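Local atomic coordinates of putative uncharacterized protein (Chaetomium thermophilum, PDB entry 5T8V), a protein that probably helps load the cohesin ring onto chromatin, being the C-terminal HEAT-repeat part of the cohesin loader Scc2. Residues 113-124 / 185-196. Numbering follows the deposited sequence.
Sequences VEQWLELLPNLE and ALSSCKRRILPL
Leu196 reaches into a pocket made by Trp116, Leu120, Leu123 and Glu124, a knob-into-hole fit. Its chi1 of 180° carries the branch point CG toward the hole, where the two methyls diverge. CD1 meets Leu123 CD2 at 3.7 Å and also rests on the aliphatic CG of Glu124. CD2 touches both Leu120 CD2 and the tryptophan, 4.1 Å from Trp116 CH2. Leu120 and Leu123 both cross Leu196 nearly at right angles, while Trp116 comes from the opposite direction. Leu120 CD2 also sits over one face of the indole, toward its rim.

Arg192 closes the more exposed side. Its chain bends at chi3 (64°), and the guanidinium is laid against Leu117, whose CD2 stands 3.7 Å above one face, offset toward the rim. Arg192 NH2 comes within 3.2 Å of Leu117 O, but the angle is too poor for a hydrogen bond. Leu117 CD1 touches Cys189 SG at 3.9 Å. Toward the N-terminal ends of both segments, Val113 CG2 packs on Ala185 CB at 3.8 Å, and Leu186 CD2 approaches Trp116 CZ3. No hydrogen bond links the two segments; most of the touching is between apolar side chains, with Arg192 and Glu124 adding polar groups.

Each segment contains a break between two helices. Helices 120-124 and 190-196 run nearly parallel, at 16°, with axes 11.1 Å apart, consistent with the HEAT-repeat build of this C-terminal Scc2 fragment. Trp116 NE1 donates a hydrogen bond to Phe102 O in the preceding loop. Helix 149-172 packs against both segments: Ile166 touches Trp116 and Leu196, and Leu170 touches Leu186 and Ile193.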
ATOM      1  N   VAL A 113       3.290   9.888  64.151  1.00 40.47           N
ATOM      2  CA  VAL A 113       3.739   8.522  63.921  1.00 38.78           C
ATOM      3  C   VAL A 113       4.290   7.898  65.195  1.00 38.19           C
ATOM      4  O   VAL A 113       4.331   6.669  65.307  1.00 36.35           O
ATOM      5  CB  VAL A 113       4.800   8.465  62.804  1.00 38.81           C
ATOM      6  CG1 VAL A 113       4.334   9.239  61.574  1.00 38.78           C
ATOM      7  CG2 VAL A 113       6.141   8.990  63.298  1.00 41.41           C
ATOM      8  N   GLU A 114       4.740   8.710  66.153  1.00 50.91           N
ATOM      9  CA  GLU A 114       5.175   8.162  67.434  1.00 51.07           C
ATOM     10  C   GLU A 114       3.987   7.645  68.234  1.00 49.61           C
ATOM     11  O   GLU A 114       4.046   6.554  68.811  1.00 48.28           O
ATOM     12  CB  GLU A 114       5.932   9.218  68.234  1.00 54.26           C
ATOM     13  CG  GLU A 114       6.558   8.679  69.511  1.00 57.02           C
ATOM     14  CD  GLU A 114       6.838   9.762  70.532  1.00 62.35           C
ATOM     15  OE1 GLU A 114       6.820  10.957  70.165  1.00 64.44           O
ATOM     16  OE2 GLU A 114       7.071   9.411  71.709  1.00 63.87           O
ATOM     17  N   GLN A 115       2.904   8.421  68.286  1.00 49.96           N
ATOM     18  CA  GLN A 115       1.680   7.948  68.920  1.00 50.78           C
ATOM     19  C   GLN A 115       1.071   6.788  68.143  1.00 48.05           C
ATOM     20  O   GLN A 115       0.409   5.926  68.732  1.00 48.20           O
ATOM     21  CB  GLN A 115       0.685   9.101  69.039  1.00 54.92           C
ATOM     22  CG  GLN A 115      -0.714   8.696  69.477  1.00 56.90           C
ATOM     23  CD  GLN A 115      -1.601   9.896  69.752  1.00 61.27           C
ATOM     24  OE1 GLN A 115      -1.188  10.849  70.416  1.00 64.99           O
ATOM     25  NE2 GLN A 115      -2.824   9.860  69.233  1.00 60.94           N
ATOM     26  N   TRP A 116       1.288   6.750  66.826  1.00 38.42           N
ATOM     27  CA  TRP A 116       0.789   5.640  66.020  1.00 34.23           C
ATOM     28  C   TRP A 116       1.579   4.364  66.291  1.00 31.68           C
ATOM     29  O   TRP A 116       1.007   3.268  66.319  1.00 30.66           O
ATOM     30  CB  TRP A 116       0.857   6.015  64.540  1.00 33.71           C
ATOM     31  CG  TRP A 116       0.372   4.949  63.604  1.00 32.10           C
ATOM     32  CD1 TRP A 116      -0.923   4.592  63.371  1.00 32.22           C
ATOM     33  CD2 TRP A 116       1.177   4.113  62.764  1.00 30.91           C
ATOM     34  NE1 TRP A 116      -0.975   3.581  62.443  1.00 31.39           N
ATOM     35  CE2 TRP A 116       0.302   3.270  62.055  1.00 30.38           C
ATOM     36  CE3 TRP A 116       2.552   3.994  62.545  1.00 31.69           C
ATOM     37  CZ2 TRP A 116       0.756   2.319  61.143  1.00 29.54           C
ATOM     38  CZ3 TRP A 116       3.001   3.051  61.639  1.00 30.80           C
ATOM     39  CH2 TRP A 116       2.107   2.228  60.949  1.00 29.53           C
ATOM     40  N   LEU A 117       2.890   4.490  66.502  1.00 25.66           N
ATOM     41  CA  LEU A 117       3.752   3.329  66.698  1.00 24.90           C
ATOM     42  C   LEU A 117       3.441   2.575  67.982  1.00 24.92           C
ATOM     43  O   LEU A 117       3.887   1.433  68.135  1.00 24.23           O
ATOM     44  CB  LEU A 117       5.217   3.764  66.704  1.00 25.92           C
ATOM     45  CG  LEU A 117       5.837   4.023  65.331  1.00 25.76           C
ATOM     46  CD1 LEU A 117       6.979   5.014  65.429  1.00 27.45           C
ATOM     47  CD2 LEU A 117       6.324   2.722  64.733  1.00 24.56           C
ATOM     48  N   GLU A 118       2.701   3.180  68.909  1.00 40.77           N
ATOM     49  CA  GLU A 118       2.358   2.500  70.150  1.00 42.64           C
ATOM     50  C   GLU A 118       1.215   1.510  69.979  1.00 40.03           C
ATOM     51  O   GLU A 118       1.009   0.668  70.860  1.00 39.60           O
ATOM     52  CB  GLU A 118       2.004   3.533  71.222  1.00 46.48           C
ATOM     53  CG  GLU A 118       3.113   4.547  71.465  1.00 50.42           C
ATOM     54  CD  GLU A 118       2.849   5.435  72.664  1.00 56.01           C
ATOM     55  OE1 GLU A 118       3.542   6.464  72.803  1.00 57.97           O
ATOM     56  OE2 GLU A 118       1.949   5.105  73.466  1.00 58.44           O
ATOM     57  N   LEU A 119       0.477   1.585  68.869  1.00 32.20           N
ATOM     58  CA  LEU A 119      -0.591   0.637  68.590  1.00 29.93           C
ATOM     59  C   LEU A 119      -0.069  -0.692  68.061  1.00 28.89           C
ATOM     60  O   LEU A 119      -0.794  -1.692  68.118  1.00 29.62           O
ATOM     61  CB  LEU A 119      -1.561   1.225  67.564  1.00 29.02           C
ATOM     62  CG  LEU A 119      -2.137   2.610  67.863  1.00 30.36           C
ATOM     63  CD1 LEU A 119      -2.785   3.192  66.613  1.00 29.65           C
ATOM     64  CD2 LEU A 119      -3.135   2.538  69.003  1.00 31.19           C
ATOM     65  N   LEU A 120       1.162  -0.727  67.557  1.00 27.71           N
ATOM     66  CA  LEU A 120       1.623  -1.904  66.826  1.00 26.10           C
ATOM     67  C   LEU A 120       1.580  -3.186  67.647  1.00 26.06           C
ATOM     68  O   LEU A 120       1.260  -4.237  67.068  1.00 26.41           O
ATOM     69  CB  LEU A 120       3.040  -1.659  66.290  1.00 25.59           C
ATOM     70  CG  LEU A 120       3.216  -0.512  65.290  1.00 25.52           C
ATOM     71  CD1 LEU A 120       4.618  -0.563  64.703  1.00 26.67           C
ATOM     72  CD2 LEU A 120       2.173  -0.546  64.178  1.00 23.96           C
ATOM     73  N   PRO A 121       1.899  -3.197  68.943  1.00 21.44           N
ATOM     74  CA  PRO A 121       1.786  -4.450  69.704  1.00 21.51           C
ATOM     75  C   PRO A 121       0.389  -5.052  69.651  1.00 20.96           C
ATOM     76  O   PRO A 121       0.218  -6.211  69.251  1.00 20.22           O
ATOM     77  CB  PRO A 121       2.174  -4.026  71.124  1.00 23.09           C
ATOM     78  CG  PRO A 121       3.095  -2.877  70.922  1.00 23.69           C
ATOM     79  CD  PRO A 121       2.558  -2.139  69.728  1.00 22.81           C
ATOM     80  N   ASN A 122      -0.622  -4.273  70.042  1.00 26.14           N
ATOM     81  CA  ASN A 122      -1.993  -4.777  70.025  1.00 26.17           C
ATOM     82  C   ASN A 122      -2.475  -5.034  68.601  1.00 25.37           C
ATOM     83  O   ASN A 122      -3.133  -6.049  68.336  1.00 24.71           O
ATOM     84  CB  ASN A 122      -2.923  -3.793  70.731  1.00 27.84           C
ATOM     85  CG  ASN A 122      -2.679  -3.729  72.224  1.00 29.89           C
ATOM     86  OD1 ASN A 122      -2.057  -4.619  72.803  1.00 30.14           O
ATOM     87  ND2 ASN A 122      -3.178  -2.675  72.860  1.00 31.70           N
ATOM     88  N   LEU A 123      -2.167  -4.128  67.673  1.00 29.65           N
ATOM     89  CA  LEU A 123      -2.602  -4.299  66.290  1.00 28.09           C
ATOM     90  C   LEU A 123      -2.064  -5.599  65.703  1.00 27.02           C
ATOM     91  O   LEU A 123      -2.825  -6.436  65.206  1.00 27.77           O
ATOM     92  CB  LEU A 123      -2.155  -3.098  65.455  1.00 27.72           C
ATOM     93  CG  LEU A 123      -2.370  -3.207  63.944  1.00 26.99           C
ATOM     94  CD1 LEU A 123      -3.829  -3.486  63.618  1.00 27.23           C
ATOM     95  CD2 LEU A 123      -1.898  -1.939  63.253  1.00 26.89           C
ATOM     96  N   GLU A 124      -0.742  -5.779  65.746  1.00 25.20           N
ATOM     97  CA  GLU A 124      -0.133  -7.005  65.239  1.00 25.61           C
ATOM     98  C   GLU A 124      -0.679  -8.227  65.964  1.00 25.80           C
ATOM     99  O   GLU A 124      -1.009  -9.243  65.337  1.00 27.22           O
ATOM    100  CB  GLU A 124       1.387  -6.931  65.386  1.00 26.63           C
ATOM    101  CG  GLU A 124       2.063  -6.052  64.347  1.00 27.84           C
ATOM    102  CD  GLU A 124       3.571  -6.045  64.478  1.00 29.20           C
ATOM    103  OE1 GLU A 124       4.100  -5.204  65.235  1.00 29.67           O
ATOM    104  OE2 GLU A 124       4.226  -6.888  63.829  1.00 29.94           O
ATOM    105  N   ALA A 185       9.624  10.565  58.567  1.00 35.01           N
ATOM    106  CA  ALA A 185       9.297   9.971  59.860  1.00 33.82           C
ATOM    107  C   ALA A 185       9.104   8.461  59.742  1.00 31.65           C
ATOM    108  O   ALA A 185       9.725   7.688  60.481  1.00 31.19           O
ATOM    109  CB  ALA A 185       8.046  10.636  60.430  1.00 33.88           C
ATOM    110  N   LEU A 186       8.241   8.022  58.820  1.00 41.64           N
ATOM    111  CA  LEU A 186       8.024   6.587  58.635  1.00 39.55           C
ATOM    112  C   LEU A 186       9.289   5.900  58.131  1.00 40.59           C
ATOM    113  O   LEU A 186       9.627   4.784  58.563  1.00 40.04           O
ATOM    114  CB  LEU A 186       6.865   6.365  57.662  1.00 38.48           C
ATOM    115  CG  LEU A 186       5.484   6.800  58.158  1.00 37.27           C
ATOM    116  CD1 LEU A 186       4.533   7.011  56.990  1.00 37.03           C
ATOM    117  CD2 LEU A 186       4.922   5.771  59.122  1.00 34.60           C
ATOM    118  N   SER A 187      10.001   6.555  57.211  1.00 38.28           N
ATOM    119  CA  SER A 187      11.278   6.031  56.745  1.00 39.48           C
ATOM    120  C   SER A 187      12.243   5.818  57.901  1.00 39.97           C
ATOM    121  O   SER A 187      13.136   4.967  57.815  1.00 40.08           O
ATOM    122  CB  SER A 187      11.886   6.985  55.714  1.00 43.06           C
ATOM    123  OG  SER A 187      11.037   7.137  54.589  1.00 43.79           O
ATOM    124  N   SER A 188      12.087   6.577  58.987  1.00 50.47           N
ATOM    125  CA  SER A 188      12.947   6.410  60.152  1.00 50.83           C
ATOM    126  C   SER A 188      12.597   5.181  60.988  1.00 47.81           C
ATOM    127  O   SER A 188      13.402   4.792  61.841  1.00 49.65           O
ATOM    128  CB  SER A 188      12.883   7.663  61.027  1.00 53.82           C
ATOM    129  OG  SER A 188      13.859   7.619  62.052  1.00 57.76           O
ATOM    130  N   CYS A 189      11.430   4.559  60.771  1.00 36.53           N
ATOM    131  CA  CYS A 189      11.029   3.360  61.505  1.00 33.76           C
ATOM    132  C   CYS A 189      10.549   2.255  60.558  1.00 32.45           C
ATOM    133  O   CYS A 189       9.689   1.429  60.918  1.00 31.83           O
ATOM    134  CB  CYS A 189       9.959   3.693  62.544  1.00 31.44           C
ATOM    135  SG  CYS A 189       8.502   4.519  61.884  1.00 30.37           S
ATOM    136  N   LYS A 190      11.088   2.241  59.337  1.00 35.12           N
ATOM    137  CA  LYS A 190      11.026   1.066  58.470  1.00 34.25           C
ATOM    138  C   LYS A 190      10.952  -0.243  59.250  1.00 32.89           C
ATOM    139  O   LYS A 190      10.004  -1.017  59.088  1.00 32.09           O
ATOM    140  CB  LYS A 190      12.258   0.996  57.561  1.00 36.87           C
ATOM    141  CG  LYS A 190      12.392   2.096  56.541  1.00 38.95           C
ATOM    142  CD  LYS A 190      13.684   1.920  55.757  1.00 41.30           C
ATOM    143  CE  LYS A 190      13.840   2.981  54.681  1.00 44.06           C
ATOM    144  NZ  LYS A 190      13.892   4.352  55.255  1.00 45.42           N
ATOM    145  N   ARG A 191      11.962  -0.504  60.086  1.00 30.90           N
ATOM    146  CA  ARG A 191      12.102  -1.826  60.687  1.00 30.13           C
ATOM    147  C   ARG A 191      10.895  -2.194  61.530  1.00 29.40           C
ATOM    148  O   ARG A 191      10.598  -3.381  61.701  1.00 29.41           O
ATOM    149  CB  ARG A 191      13.366  -1.891  61.541  1.00 31.41           C
ATOM    150  CG  ARG A 191      13.862  -3.312  61.764  1.00 31.66           C
ATOM    151  CD  ARG A 191      15.244  -3.338  62.383  1.00 34.50           C
ATOM    152  NE  ARG A 191      15.958  -4.563  62.044  1.00 36.57           N
ATOM    153  CZ  ARG A 191      17.245  -4.775  62.296  1.00 40.23           C
ATOM    154  NH1 ARG A 191      17.978  -3.843  62.895  1.00 41.80           N
ATOM    155  NH2 ARG A 191      17.801  -5.925  61.943  1.00 42.01           N
ATOM    156  N   ARG A 192      10.199  -1.199  62.076  1.00 34.21           N
ATOM    157  CA  ARG A 192       8.966  -1.479  62.795  1.00 33.03           C
ATOM    158  C   ARG A 192       7.790  -1.626  61.842  1.00 30.71           C
ATOM    159  O   ARG A 192       6.830  -2.337  62.160  1.00 29.30           O
ATOM    160  CB  ARG A 192       8.685  -0.378  63.815  1.00 35.74           C
ATOM    161  CG  ARG A 192       9.801  -0.187  64.833  1.00 39.48           C
ATOM    162  CD  ARG A 192       9.370   0.709  65.980  1.00 41.69           C
ATOM    163  NE  ARG A 192       8.277   0.119  66.750  1.00 42.96           N
ATOM    164  CZ  ARG A 192       7.704   0.690  67.804  1.00 45.20           C
ATOM    165  NH1 ARG A 192       8.113   1.879  68.229  1.00 47.14           N
ATOM    166  NH2 ARG A 192       6.716   0.070  68.438  1.00 44.95           N
ATOM    167  N   ILE A 193       7.846  -0.981  60.674  1.00 26.30           N
ATOM    168  CA  ILE A 193       6.739  -1.112  59.728  1.00 26.33           C
ATOM    169  C   ILE A 193       6.742  -2.491  59.070  1.00 27.49           C
ATOM    170  O   ILE A 193       5.680  -3.090  58.860  1.00 27.62           O
ATOM    171  CB  ILE A 193       6.791   0.010  58.679  1.00 27.09           C
ATOM    172  CG1 ILE A 193       6.632   1.368  59.361  1.00 27.98           C
ATOM    173  CG2 ILE A 193       5.688  -0.187  57.631  1.00 27.04           C
ATOM    174  CD1 ILE A 193       6.854   2.546  58.444  1.00 29.77           C
ATOM    175  N   LEU A 194       7.921  -3.011  58.727  1.00 36.80           N
ATOM    176  CA  LEU A 194       7.986  -4.243  57.941  1.00 36.41           C
ATOM    177  C   LEU A 194       7.253  -5.406  58.592  1.00 34.12           C
ATOM    178  O   LEU A 194       6.422  -6.040  57.915  1.00 35.49           O
ATOM    179  CB  LEU A 194       9.450  -4.606  57.674  1.00 39.51           C
ATOM    180  CG  LEU A 194       9.951  -4.286  56.265  1.00 42.85           C
ATOM    181  CD1 LEU A 194       9.785  -2.804  55.954  1.00 44.64           C
ATOM    182  CD2 LEU A 194      11.404  -4.710  56.117  1.00 45.69           C
ATOM    183  N   PRO A 195       7.507  -5.758  59.854  1.00 19.80           N
ATOM    184  CA  PRO A 195       6.764  -6.877  60.459  1.00 18.97           C
ATOM    185  C   PRO A 195       5.257  -6.720  60.356  1.00 18.53           C
ATOM    186  O   PRO A 195       4.545  -7.712  60.160  1.00 18.50           O
ATOM    187  CB  PRO A 195       7.245  -6.862  61.915  1.00 19.61           C
ATOM    188  CG  PRO A 195       8.591  -6.242  61.855  1.00 20.84           C
ATOM    189  CD  PRO A 195       8.521  -5.213  60.768  1.00 20.85           C
ATOM    190  N   LEU A 196       4.753  -5.492  60.481  1.00 23.23           N
ATOM    191  CA  LEU A 196       3.324  -5.253  60.309  1.00 23.51           C
ATOM    192  C   LEU A 196       2.873  -5.643  58.907  1.00 23.73           C
ATOM    193  O   LEU A 196       1.852  -6.323  58.733  1.00 24.46           O
ATOM    194  CB  LEU A 196       3.014  -3.783  60.592  1.00 23.90           C
ATOM    195  CG  LEU A 196       1.559  -3.344  60.458  1.00 23.57           C
ATOM    196  CD1 LEU A 196       0.700  -3.998  61.527  1.00 23.51           C
ATOM    197  CD2 LEU A 196       1.473  -1.836  60.545  1.00 24.41           C
TER